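Local coordinates for protein similar to yteR (Bacilus subtilis) (PDB 4WU0) that probably hydrolyses unsaturated rhamnogalacturonan fragments derived from pectin, as a member of glycoside hydrolase family 105, at residues K246-V251 and S265-I270; K258-E263 and G330-Y335. All coordinates share one frame; numbering follows the deposited sequence.

Interaction 1 (K246-V251 and S265-I270)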
loop_
_atom_site.group_PDB
_atom_site.type_symbol
_atom_site.label_atom_id
_atom_site.label_comp_id
_atom_site.label_asym_id
_atom_site.label_seq_id
_atom_site.Cartn_x
_atom_site.Cartn_y
_atom_site.Cartn_z
ATOM N N LYS A 246 -8.933 -19.089 -1.742
ATOM C CA LYS A 246 -8.697 -18.112 -2.813
ATOM C C LYS A 246 -8.021 -16.831 -2.351
ATOM O O LYS A 246 -8.022 -15.847 -3.091
ATOM C CB LYS A 246 -9.982 -17.788 -3.596
ATOM C CG LYS A 246 -10.686 -19.023 -4.120
ATOM C CD LYS A 246 -9.771 -19.910 -4.944
ATOM C CE LYS A 246 -10.546 -21.105 -5.522
ATOM N NZ LYS A 246 -9.659 -22.197 -6.011
ATOM N N VAL A 247 -7.424 -16.851 -1.160
ATOM C CA VAL A 247 -6.679 -15.703 -0.667
ATOM C C VAL A 247 -5.222 -16.109 -0.378
ATOM O O VAL A 247 -4.761 -17.175 -0.855
ATOM C CB VAL A 247 -7.407 -14.982 0.497
ATOM C CG1 VAL A 247 -8.858 -14.642 0.050
ATOM C CG2 VAL A 247 -7.431 -15.798 1.777
ATOM N N TRP A 248 -4.495 -15.251 0.341
ATOM C CA TRP A 248 -3.055 -15.372 0.461
ATOM C C TRP A 248 -2.564 -15.426 1.905
ATOM O O TRP A 248 -3.187 -14.866 2.802
ATOM C CB TRP A 248 -2.366 -14.223 -0.300
ATOM C CG TRP A 248 -2.418 -14.420 -1.788
ATOM C CD1 TRP A 248 -1.470 -15.008 -2.557
ATOM C CD2 TRP A 248 -3.479 -14.036 -2.679
ATOM N NE1 TRP A 248 -1.874 -15.040 -3.858
ATOM C CE2 TRP A 248 -3.102 -14.456 -3.970
ATOM C CE3 TRP A 248 -4.713 -13.398 -2.507
ATOM C CZ2 TRP A 248 -3.913 -14.241 -5.106
ATOM C CZ3 TRP A 248 -5.524 -13.202 -3.625
ATOM C CH2 TRP A 248 -5.119 -13.634 -4.905
ATOM N N TYR A 249 -1.435 -16.105 2.091
ATOM C CA TYR A 249 -0.795 -16.259 3.391
ATOM C C TYR A 249 0.126 -15.118 3.767
ATOM O O TYR A 249 0.680 -14.424 2.904
ATOM C CB TYR A 249 0.026 -17.538 3.409
ATOM C CG TYR A 249 -0.801 -18.785 3.480
ATOM C CD1 TYR A 249 -1.211 -19.283 4.703
ATOM C CD2 TYR A 249 -1.170 -19.466 2.321
ATOM C CE1 TYR A 249 -1.962 -20.425 4.781
ATOM C CE2 TYR A 249 -1.916 -20.610 2.398
ATOM C CZ TYR A 249 -2.327 -21.066 3.626
ATOM O OH TYR A 249 -3.086 -22.211 3.715
ATOM N N GLN A 250 0.294 -14.942 5.075
ATOM C CA GLN A 250 1.290 -14.018 5.637
ATOM C C GLN A 250 2.689 -14.235 5.058
ATOM O O GLN A 250 3.328 -13.276 4.611
ATOM C CB GLN A 250 1.303 -14.191 7.164
ATOM C CG GLN A 250 2.444 -13.580 7.926
ATOM C CD GLN A 250 2.240 -12.101 8.196
ATOM O OE1 GLN A 250 1.520 -11.423 7.463
ATOM N NE2 GLN A 250 2.925 -11.579 9.208
ATOM N N VAL A 251 3.171 -15.477 5.071
ATOM C CA VAL A 251 4.407 -15.835 4.371
ATOM C C VAL A 251 3.963 -16.577 3.098
ATOM O O VAL A 251 3.496 -17.720 3.143
ATOM C CB VAL A 251 5.362 -16.674 5.223
ATOM C CG1 VAL A 251 6.652 -16.968 4.447
ATOM C CG2 VAL A 251 5.680 -15.949 6.514
ATOM N N SER A 265 -4.767 -8.082 5.061
ATOM C CA SER A 265 -4.337 -6.853 4.425
ATOM C C SER A 265 -3.622 -7.133 3.101
ATOM O O SER A 265 -3.967 -6.540 2.084
ATOM C CB SER A 265 -3.509 -5.978 5.372
ATOM O OG SER A 265 -2.226 -6.518 5.617
ATOM N N GLY A 266 -2.659 -8.042 3.101
ATOM C CA GLY A 266 -2.004 -8.424 1.860
ATOM C C GLY A 266 -2.995 -8.992 0.846
ATOM O O GLY A 266 -2.963 -8.614 -0.326
ATOM N N SER A 267 -3.905 -9.862 1.281
ATOM C CA SER A 267 -4.892 -10.439 0.377
ATOM C C SER A 267 -5.764 -9.364 -0.249
ATOM O O SER A 267 -6.041 -9.410 -1.440
ATOM C CB SER A 267 -5.769 -11.460 1.121
ATOM O OG SER A 267 -5.009 -12.599 1.496
ATOM N N SER A 268 -6.202 -8.390 0.545
ATOM C CA SER A 268 -7.055 -7.320 0.026
ATOM C C SER A 268 -6.321 -6.463 -0.999
ATOM O O SER A 268 -6.895 -6.034 -2.008
ATOM C CB SER A 268 -7.573 -6.442 1.169
ATOM O OG SER A 268 -8.504 -7.134 1.998
ATOM N N MET A 269 -5.057 -6.183 -0.708
ATOM C CA MET A 269 -4.222 -5.372 -1.597
ATOM C C MET A 269 -4.052 -6.077 -2.933
ATOM O O MET A 269 -4.121 -5.442 -3.997
ATOM C CB MET A 269 -2.857 -5.156 -0.982
ATOM C CG MET A 269 -2.851 -4.247 0.187
ATOM S SD MET A 269 -1.186 -4.018 0.821
ATOM C CE MET A 269 -1.576 -3.049 2.260
ATOM N N ILE A 270 -3.850 -7.386 -2.872
ATOM C CA ILE A 270 -3.650 -8.182 -4.090
ATOM C C ILE A 270 -4.937 -8.190 -4.905
ATOM O O ILE A 270 -4.913 -8.048 -6.125
ATOM C CB ILE A 270 -3.197 -9.610 -3.743
ATOM C CG1 ILE A 270 -1.810 -9.545 -3.112
ATOM C CG2 ILE A 270 -3.207 -10.524 -4.966
ATOM C CD1 ILE A 270 -1.368 -10.789 -2.384
#
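Trp248 lies with one face of its indole against Ile270, whose CG2 methyl sits 3.7 Å from the centroid of the six-membered ring and only 12° off the ring normal, a CH-pi contact over the face. The second branch of the same isoleucine works further along the indole, where CD1 comes within 3.8 Å of Trp248 CG. With CG2 anti to the backbone N and CG1 anti to the carbonyl carbon (chi1 -66°), Ile270 spreads both arms across the ring system. At the edge of the indole, NE1 donates to Leu237 O, which helps fix the turn of the ring. One helical turn earlier, Ser267 OG accepts from Trp248 N at 2.9 Å (N-H...O 151°) while bonding to Glu263 O near the helix start, so two bonds grip this buried hydroxyl. Val247 closes over it, CB lying 3.5 Å from Ser267 OG. Helix 288-302 flanks the contact, with Phe302 against Val247 and Leu298 against Ser267. The loop after helix 223-240 is thereby pinned to the first turns of helix 264-279, helix-to-loop packing within the helical barrel fold of the six-hairpin glycosidases.

Interaction 2 (K258-E263 and G330-Y335)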
loop_
_atom_site.group_PDB
_atom_site.type_symbol
_atom_site.label_atom_id
_atom_site.label_comp_id
_atom_site.label_asym_id
_atom_site.label_seq_id
_atom_site.Cartn_x
_atom_site.Cartn_y
_atom_site.Cartn_z
ATOM N N LYS A 258 3.317 -24.876 9.690
ATOM C CA LYS A 258 2.622 -24.571 10.935
ATOM C C LYS A 258 2.953 -23.163 11.418
ATOM O O LYS A 258 4.117 -22.782 11.467
ATOM C CB LYS A 258 3.014 -25.571 12.020
ATOM C CG LYS A 258 2.496 -26.958 11.776
ATOM C CD LYS A 258 1.011 -27.021 12.043
ATOM C CE LYS A 258 0.399 -28.240 11.402
ATOM N NZ LYS A 258 -0.135 -29.144 12.416
ATOM N N GLY A 259 1.915 -22.417 11.783
ATOM C CA GLY A 259 2.066 -21.053 12.223
ATOM C C GLY A 259 1.615 -20.064 11.167
ATOM O O GLY A 259 1.186 -18.953 11.494
ATOM N N ASN A 260 1.719 -20.441 9.889
ATOM C CA ASN A 260 1.342 -19.506 8.829
ATOM C C ASN A 260 -0.168 -19.348 8.851
ATOM O O ASN A 260 -0.873 -20.204 9.396
ATOM C CB ASN A 260 1.795 -20.027 7.463
ATOM C CG ASN A 260 2.080 -18.917 6.457
ATOM O OD1 ASN A 260 1.762 -17.745 6.664
ATOM N ND2 ASN A 260 2.683 -19.304 5.335
ATOM N N TYR A 261 -0.661 -18.274 8.244
ATOM C CA TYR A 261 -2.087 -17.953 8.291
ATOM C C TYR A 261 -2.471 -17.094 7.104
ATOM O O TYR A 261 -1.643 -16.333 6.582
ATOM C CB TYR A 261 -2.442 -17.248 9.604
ATOM C CG TYR A 261 -1.776 -15.912 9.837
ATOM C CD1 TYR A 261 -0.497 -15.823 10.380
ATOM C CD2 TYR A 261 -2.448 -14.728 9.542
ATOM C CE1 TYR A 261 0.087 -14.603 10.610
ATOM C CE2 TYR A 261 -1.883 -13.511 9.766
ATOM C CZ TYR A 261 -0.606 -13.441 10.303
ATOM O OH TYR A 261 -0.043 -12.218 10.521
ATOM N N LEU A 262 -3.730 -17.224 6.697
ATOM C CA LEU A 262 -4.297 -16.376 5.663
ATOM C C LEU A 262 -4.439 -14.983 6.236
ATOM O O LEU A 262 -5.042 -14.801 7.296
ATOM C CB LEU A 262 -5.663 -16.945 5.221
ATOM C CG LEU A 262 -5.639 -18.379 4.703
ATOM C CD1 LEU A 262 -7.048 -18.879 4.443
ATOM C CD2 LEU A 262 -4.810 -18.480 3.433
ATOM N N GLU A 263 -3.876 -13.995 5.539
ATOM C CA GLU A 263 -3.743 -12.651 6.100
ATOM C C GLU A 263 -4.499 -11.632 5.248
ATOM O O GLU A 263 -4.404 -11.615 4.013
ATOM C CB GLU A 263 -2.255 -12.307 6.269
ATOM C CG GLU A 263 -1.980 -11.076 7.119
ATOM C CD GLU A 263 -2.177 -9.759 6.386
ATOM O OE1 GLU A 263 -1.857 -9.711 5.189
ATOM O OE2 GLU A 263 -2.626 -8.748 7.012
ATOM N N GLY A 330 13.521 -11.110 10.143
ATOM C CA GLY A 330 12.856 -11.493 8.911
ATOM C C GLY A 330 12.699 -12.987 8.723
ATOM O O GLY A 330 12.301 -13.450 7.645
ATOM N N SER A 331 12.951 -13.750 9.784
ATOM C CA SER A 331 12.724 -15.189 9.752
ATOM C C SER A 331 11.238 -15.517 9.748
ATOM O O SER A 331 10.391 -14.675 10.040
ATOM C CB SER A 331 13.354 -15.863 10.966
ATOM O OG SER A 331 12.711 -15.433 12.162
ATOM N N PHE A 332 10.927 -16.767 9.430
ATOM C CA PHE A 332 9.550 -17.229 9.489
ATOM C C PHE A 332 8.980 -17.008 10.893
ATOM O O PHE A 332 7.874 -16.466 11.063
ATOM C CB PHE A 332 9.474 -18.703 9.070
ATOM C CG PHE A 332 8.084 -19.290 9.113
ATOM C CD1 PHE A 332 7.208 -19.130 8.054
ATOM C CD2 PHE A 332 7.652 -19.996 10.232
ATOM C CE1 PHE A 332 5.932 -19.645 8.104
ATOM C CE2 PHE A 332 6.380 -20.539 10.279
ATOM C CZ PHE A 332 5.517 -20.356 9.206
ATOM N N ALA A 333 9.731 -17.408 11.913
ATOM C CA ALA A 333 9.280 -17.212 13.290
ATOM C C ALA A 333 8.996 -15.744 13.570
ATOM O O ALA A 333 7.991 -15.415 14.204
ATOM C CB ALA A 333 10.284 -17.794 14.279
ATOM N N TYR A 334 9.849 -14.853 13.066
ATOM C CA TYR A 334 9.626 -13.428 13.223
ATOM C C TYR A 334 8.278 -13.006 12.603
ATOM O O TYR A 334 7.507 -12.289 13.238
ATOM C CB TYR A 334 10.784 -12.555 12.650
ATOM C CG TYR A 334 10.268 -11.160 12.526
ATOM C CD1 TYR A 334 10.024 -10.392 13.672
ATOM C CD2 TYR A 334 9.872 -10.657 11.291
ATOM C CE1 TYR A 334 9.419 -9.164 13.587
ATOM C CE2 TYR A 334 9.264 -9.410 11.197
ATOM C CZ TYR A 334 9.029 -8.686 12.337
ATOM O OH TYR A 334 8.410 -7.468 12.226
ATOM N N TYR A 335 7.995 -13.412 11.366
ATOM C CA TYR A 335 6.767 -12.942 10.717
ATOM C C TYR A 335 5.525 -13.480 11.420
ATOM O O TYR A 335 4.501 -12.819 11.446
ATOM C CB TYR A 335 6.737 -13.278 9.226
ATOM C CG TYR A 335 7.577 -12.337 8.401
ATOM C CD1 TYR A 335 7.128 -11.054 8.098
ATOM C CD2 TYR A 335 8.843 -12.709 7.943
ATOM C CE1 TYR A 335 7.892 -10.185 7.354
ATOM C CE2 TYR A 335 9.605 -11.845 7.205
ATOM C CZ TYR A 335 9.142 -10.579 6.914
ATOM O OH TYR A 335 9.906 -9.690 6.171
HETATM O O HOH W 1 1.974 -12.195 12.292
#
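Phe332 makes the direct packing of this contact, reaching from the first turn of helix 332-337 to the loop at Lys258, Gly259 and Asn260. Its CG stands anti to the backbone N (chi1 179°), which sends the ring out from the helix so that its rim meets main chain. Lys258 O lies in the ring plane at the edge, 3.4 Å from Phe332 CE2, where the electropositive ring hydrogens suit a carbonyl oxygen. Beside it, Asn260 N lies obliquely to the ring, 3.9 Å from Phe332 CZ, and Asn260 CB packs near the same carbon. Gly259 carries no side chain beside the phenyl edge, and its positive phi lets the loop turn there.

Both segments belong to connections at one end of the helical barrel of this glycoside hydrolase family 88 domain, joining the link between helices 223-240 and 264-279 to the short helix 332-337.

Polar contact between the segments runs through a water. Tyr261 OH donates to it at 2.7 Å, and the water in turn donates to Tyr335 O, also at 2.7 Å, bridging a side chain and the main chain of the short helix. Gln250 NE2 bonds to that same carbonyl, which therefore has two donors.

The remaining hydrogen bonds shape each side separately. Asn260 OD1 accepts from Tyr261 N at 2.9 Å, with the donor tilted 32° from the carbonyl plane, while Asn260 ND2 bonds to Glu254 O and Val251 O, earlier in the same connection. On the helical side, Ser331 is the N-cap of helix 332-337, its OG accepting from Tyr334 N at 3.1 Å (N-H...O 157°). Asp329 OD1 bonds to that hydroxyl as well, and Tyr335 OH reaches His176 ND1.

Overall arrangement
Interaction 1 is wholly buried, whereas interaction 2 lies further out, its centre about 20 Å from the centre of the chain, against about 12 Å for the centre of interaction 1, and mixes exposed loop with buried ring. Both draw on the connection between helices 223-240 and 264-279, and their segments alternate along the chain. Stretches 246-251 and 258-263 also meet directly: Gln250 N probably bonds to Tyr261 O and the Tyr249 ring packs on Tyr261, so the loop is tied to itself between the two contacts. The chemistry follows depth: 246-251 joins 265-270 by a direct hydrogen bond and CH-pi packing, while 258-263 joins 330-335 by an aromatic edge against main chain and a bridging water.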